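Local coordinates for protein probable aminotransferase (Pseudomonas aeruginosa, PDB 5YKR) that is a probable aminotransferase of the class-III family, carrying pyridoxal phosphate on a lysine, and forms an assembly of two chains, at residues R35-R38 / R39-Y43; H414-L417 / L418-V422. One frame throughout, in Å; residues are numbered along the deposited sequence.

The two contacts lie in series along the chain, neither enclosing nor crossing the other. Near the N terminus, helix 9-26 is followed by helix 28-37, and contact 1 (35-38 with 39-43) turns the chain out of that second helix into the loop leading to strand 61-65. Much later, contact 2 (414-417 with 418-422) ends helix 407-418 and starts strand 422-423, which pairs alongside strand 76-79. They are about 24 Å apart between centres and do not touch. Contact 1 faces the second subunit. Contact 2 stays within its own chain, where helix 9-26 packs against it, so the N-terminal helices run from one site toward the other.

Contact 1. Residues R35-R38 / R39-Y43; sequences RENR and RHWLY
The C-terminal end of helix 28-37 unwinds here into a loop, and the loop's first amides bond back to the carbonyls of Glu36 and Asn37, near the end of that helix. Arg39 N donates to Glu36 O at 3.0 Å. Asn37 O accepts from both His40 N, at 3.2 Å, and Trp41 N, at 2.9 Å. Two N-H groups thus grip one oxygen as the chain turns.

The Arg39 side chain runs back over the helix, extended from CG to NE. One face of its guanidinium lies over the backbone, and Arg39 NE is 3.5 Å from Arg35 O. Arg39 NH1 also packs 3.6 Å from Glu36 CB. Arg35 points the same way alongside, and the two guanidinium planes are 59° apart. Arg35 NH1 and Arg39 NH2 come within 4.1 Å, like charges on an exposed side.

Trp41 sits beside Asn37 on the buried side, its ring plane 79° from the amide. The indole NE1 bonds to Ser117 O of the second subunit, and Tyr43 OH to Leu311 O of that subunit. The exit loop is therefore part of the dimer interface. A water lies 2.7 Å from Arg38 O and 3.0 Å from Trp41 O, bridging the two carbonyls across the turn.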
loop_
_atom_site.group_PDB
_atom_site.type_symbol
_atom_site.label_atom_id
_atom_site.label_comp_id
_atom_site.label_asym_id
_atom_site.label_seq_id
_atom_site.Cartn_x
_atom_site.Cartn_y
_atom_site.Cartn_z
ATOM N N ARG A 35 22.632 11.368 11.920
ATOM C CA ARG A 35 23.289 10.603 12.987
ATOM C C ARG A 35 22.262 10.082 13.986
ATOM O O ARG A 35 22.320 8.931 14.446
ATOM C CB ARG A 35 24.349 11.451 13.699
ATOM C CG ARG A 35 25.587 11.728 12.855
ATOM C CD ARG A 35 26.749 12.335 13.689
ATOM N NE ARG A 35 26.470 13.764 13.880
ATOM C CZ ARG A 35 26.012 14.372 14.995
ATOM N NH1 ARG A 35 25.783 13.691 16.125
ATOM N NH2 ARG A 35 25.776 15.695 14.964
ATOM N N GLU A 36 21.316 10.937 14.334
ATOM C CA GLU A 36 20.242 10.533 15.235
ATOM C C GLU A 36 19.281 9.506 14.584
ATOM O O GLU A 36 18.953 8.495 15.195
ATOM C CB GLU A 36 19.474 11.749 15.711
ATOM C CG GLU A 36 18.316 11.527 16.656
ATOM C CD GLU A 36 17.785 12.850 17.280
ATOM O OE1 GLU A 36 18.398 13.941 17.063
ATOM O OE2 GLU A 36 16.748 12.797 18.024
ATOM N N ASN A 37 18.852 9.774 13.361
ATOM C CA ASN A 37 17.917 8.887 12.683
ATOM C C ASN A 37 18.511 7.515 12.408
ATOM O O ASN A 37 17.760 6.512 12.392
ATOM C CB ASN A 37 17.366 9.518 11.389
ATOM C CG ASN A 37 16.057 10.251 11.592
ATOM O OD1 ASN A 37 15.311 9.981 12.551
ATOM N ND2 ASN A 37 15.661 11.063 10.609
ATOM N N ARG A 38 19.848 7.425 12.208
ATOM C CA ARG A 38 20.479 6.118 12.008
ATOM C C ARG A 38 20.394 5.232 13.260
ATOM O O ARG A 38 20.574 4.001 13.140
ATOM C CB ARG A 38 21.951 6.300 11.582
ATOM C CG ARG A 38 22.111 6.633 10.119
ATOM C CD ARG A 38 21.907 5.420 9.177
ATOM N NE ARG A 38 22.985 4.429 9.439
ATOM C CZ ARG A 38 24.216 4.447 8.915
ATOM N NH1 ARG A 38 24.556 5.311 7.970
ATOM N NH2 ARG A 38 25.105 3.523 9.310
ATOM N N ARG A 39 20.124 5.828 14.434
ATOM C CA ARG A 39 19.983 5.038 15.655
ATOM C C ARG A 39 18.684 4.241 15.690
ATOM O O ARG A 39 18.615 3.237 16.387
ATOM C CB ARG A 39 20.091 5.925 16.907
ATOM C CG ARG A 39 21.437 6.658 17.036
ATOM C CD ARG A 39 21.497 7.696 18.150
ATOM N NE ARG A 39 22.738 8.442 17.897
ATOM C CZ ARG A 39 22.880 9.761 17.876
ATOM N NH1 ARG A 39 21.871 10.582 18.182
ATOM N NH2 ARG A 39 24.074 10.256 17.606
ATOM N N HIS A 40 17.641 4.712 14.989
ATOM C CA HIS A 40 16.324 4.084 15.134
ATOM C C HIS A 40 15.650 3.698 13.823
ATOM O O HIS A 40 14.669 2.991 13.866
ATOM C CB HIS A 40 15.383 4.997 15.950
ATOM C CG HIS A 40 15.949 5.411 17.263
ATOM N ND1 HIS A 40 16.266 4.496 18.232
ATOM C CD2 HIS A 40 16.241 6.633 17.774
ATOM C CE1 HIS A 40 16.755 5.127 19.285
ATOM N NE2 HIS A 40 16.770 6.426 19.020
ATOM N N TRP A 41 16.144 4.179 12.667
ATOM C CA TRP A 41 15.639 3.769 11.361
ATOM C C TRP A 41 16.693 2.873 10.737
ATOM O O TRP A 41 17.891 3.223 10.697
ATOM C CB TRP A 41 15.363 4.933 10.418
ATOM C CG TRP A 41 14.286 5.894 10.958
ATOM C CD1 TRP A 41 14.489 7.101 11.518
ATOM C CD2 TRP A 41 12.870 5.668 11.037
ATOM N NE1 TRP A 41 13.311 7.693 11.889
ATOM C CE2 TRP A 41 12.290 6.807 11.606
ATOM C CE3 TRP A 41 12.047 4.617 10.649
ATOM C CZ2 TRP A 41 10.900 6.903 11.841
ATOM C CZ3 TRP A 41 10.677 4.697 10.869
ATOM C CH2 TRP A 41 10.126 5.839 11.468
ATOM N N LEU A 42 16.248 1.722 10.209
ATOM C CA LEU A 42 17.214 0.724 9.735
ATOM C C LEU A 42 18.189 1.316 8.700
ATOM O O LEU A 42 19.390 1.028 8.755
ATOM C CB LEU A 42 16.455 -0.476 9.163
ATOM C CG LEU A 42 17.287 -1.672 8.744
ATOM C CD1 LEU A 42 18.057 -2.280 9.957
ATOM C CD2 LEU A 42 16.400 -2.702 8.047
ATOM N N TYR A 43 17.678 2.164 7.812
ATOM C CA TYR A 43 18.488 2.813 6.763
ATOM C C TYR A 43 18.544 4.354 6.946
ATOM O O TYR A 43 18.743 5.088 5.982
ATOM C CB TYR A 43 18.001 2.366 5.366
ATOM C CG TYR A 43 18.442 0.957 5.073
ATOM C CD1 TYR A 43 19.771 0.667 4.712
ATOM C CD2 TYR A 43 17.586 -0.113 5.273
ATOM C CE1 TYR A 43 20.182 -0.635 4.508
ATOM C CE2 TYR A 43 18.014 -1.423 5.069
ATOM C CZ TYR A 43 19.299 -1.676 4.685
ATOM O OH TYR A 43 19.708 -2.967 4.514
HETATM O O HOH W 1 20.894 2.743 10.776
#

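Contact 2. Residues H414-L417 / L418-V422; sequences HLYL and LNRGV
A Schellman motif ends helix 407-418, with Gly421 as its C-prime residue. Val422 N donates to Leu417 O at 3.0 Å, and Gly421 N donates to Leu418 O, closing a type I turn from Leu418 to Gly421. The positive phi of Gly421 (90°) lets the chain reverse. Leu417 O has a second donor, Arg420 N, which comes from the opposite face of its carbonyl plane to Val422 N.

The tight part is the pair Tyr416 and Arg420. The Arg420 guanidinium lies flat on one face of the Tyr416 ring, planes 1° apart and centres 3.6 Å apart, in a cation-pi stack. Arg420 NH1 sits over the ring centre. Arg420 NH1 also donates to Tyr416 O at 3.0 Å, on a lone pair in the carbonyl plane, so the bond and the stack together fix how the group is turned. The Arg420 chain is extended from CG to NE, which carries the guanidinium across the ring. NH1 also makes a salt bridge to Glu19, and Tyr416 OH bonds to Glu455.

Leu417 CD2 and Val422 CG1, 4.0 Å apart, make a single side-by-side apolar contact between two buried residues. A water links the helix to the start of the strand, donating to His414 O (2.8 Å) and Val422 O (2.7 Å). The solvent side is at the turn, where Arg420 and Gly421 are the partly exposed residues of the contact.

Helix 9-26 covers Leu415 and Asn419. Helix 439-456 packs on Tyr416, Arg420 and Val422, and the backbone of Gly421 bonds to Val78 of strand 76-79.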
loop_
_atom_site.group_PDB
_atom_site.type_symbol
_atom_site.label_atom_id
_atom_site.label_comp_id
_atom_site.label_asym_id
_atom_site.label_seq_id
_atom_site.Cartn_x
_atom_site.Cartn_y
_atom_site.Cartn_z
ATOM N N HIS A 414 23.467 15.492 -9.956
ATOM C CA HIS A 414 22.403 15.735 -9.006
ATOM C C HIS A 414 22.880 16.530 -7.799
ATOM O O HIS A 414 22.182 17.447 -7.343
ATOM C CB HIS A 414 21.785 14.442 -8.508
ATOM C CG HIS A 414 20.882 13.744 -9.480
ATOM N ND1 HIS A 414 21.301 13.078 -10.610
ATOM C CD2 HIS A 414 19.540 13.557 -9.437
ATOM C CE1 HIS A 414 20.249 12.562 -11.239
ATOM N NE2 HIS A 414 19.177 12.823 -10.539
ATOM N N LEU A 415 24.071 16.210 -7.293
ATOM C CA LEU A 415 24.569 16.912 -6.111
ATOM C C LEU A 415 24.993 18.343 -6.420
ATOM O O LEU A 415 24.772 19.239 -5.598
ATOM C CB LEU A 415 25.755 16.144 -5.504
ATOM C CG LEU A 415 26.290 16.668 -4.169
ATOM C CD1 LEU A 415 25.194 16.743 -3.115
ATOM C CD2 LEU A 415 27.431 15.798 -3.689
ATOM N N TYR A 416 25.612 18.559 -7.578
ATOM C CA TYR A 416 25.997 19.923 -7.993
ATOM C C TYR A 416 24.760 20.817 -8.003
ATOM O O TYR A 416 24.785 21.943 -7.470
ATOM C CB TYR A 416 26.649 19.863 -9.361
ATOM C CG TYR A 416 27.270 21.158 -9.807
ATOM C CD1 TYR A 416 26.503 22.152 -10.360
ATOM C CD2 TYR A 416 28.644 21.387 -9.644
ATOM C CE1 TYR A 416 27.065 23.336 -10.810
ATOM C CE2 TYR A 416 29.211 22.571 -10.062
ATOM C CZ TYR A 416 28.391 23.552 -10.633
ATOM O OH TYR A 416 28.933 24.734 -11.055
ATOM N N LEU A 417 23.659 20.313 -8.561
ATOM C CA LEU A 417 22.418 21.077 -8.599
ATOM C C LEU A 417 21.829 21.275 -7.203
ATOM O O LEU A 417 21.395 22.375 -6.839
ATOM C CB LEU A 417 21.419 20.457 -9.570
ATOM C CG LEU A 417 21.481 21.085 -10.942
ATOM C CD1 LEU A 417 22.802 20.796 -11.633
ATOM C CD2 LEU A 417 20.386 20.633 -11.835
ATOM N N LEU A 418 21.820 20.215 -6.406
ATOM C CA LEU A 418 21.267 20.299 -5.029
ATOM C C LEU A 418 21.963 21.381 -4.205
ATOM O O LEU A 418 21.330 22.236 -3.571
ATOM C CB LEU A 418 21.366 18.918 -4.352
ATOM C CG LEU A 418 20.798 18.792 -2.940
ATOM C CD1 LEU A 418 20.373 17.334 -2.672
ATOM C CD2 LEU A 418 21.709 19.329 -1.836
ATOM N N ASN A 419 23.299 21.360 -4.245
ATOM C CA ASN A 419 24.080 22.351 -3.481
ATOM C C ASN A 419 23.896 23.794 -3.951
ATOM O O ASN A 419 24.316 24.716 -3.248
ATOM C CB ASN A 419 25.581 22.000 -3.543
ATOM C CG ASN A 419 25.988 20.838 -2.627
ATOM O OD1 ASN A 419 25.355 20.543 -1.614
ATOM N ND2 ASN A 419 27.104 20.174 -3.016
ATOM N N ARG A 420 23.272 23.983 -5.105
ATOM C CA ARG A 420 22.994 25.311 -5.655
ATOM C C ARG A 420 21.492 25.558 -5.815
ATOM O O ARG A 420 21.065 26.438 -6.544
ATOM C CB ARG A 420 23.778 25.493 -6.970
ATOM C CG ARG A 420 25.286 25.551 -6.735
ATOM C CD ARG A 420 26.065 25.310 -8.023
ATOM N NE ARG A 420 27.495 25.226 -7.752
ATOM C CZ ARG A 420 28.122 24.200 -7.206
ATOM N NH1 ARG A 420 27.441 23.115 -6.813
ATOM N NH2 ARG A 420 29.432 24.252 -6.965
ATOM N N GLY A 421 20.682 24.791 -5.052
ATOM C CA GLY A 421 19.267 25.117 -4.881
ATOM C C GLY A 421 18.272 24.516 -5.880
ATOM O O GLY A 421 17.158 25.059 -6.045
ATOM N N VAL A 422 18.618 23.394 -6.515
ATOM C CA VAL A 422 17.697 22.709 -7.423
ATOM C C VAL A 422 17.657 21.214 -7.031
ATOM O O VAL A 422 18.705 20.534 -7.018
ATOM C CB VAL A 422 18.096 22.851 -8.878
ATOM C CG1 VAL A 422 17.237 21.955 -9.751
ATOM C CG2 VAL A 422 18.015 24.317 -9.324
HETATM O O HOH W 2 19.399 17.936 -7.300
#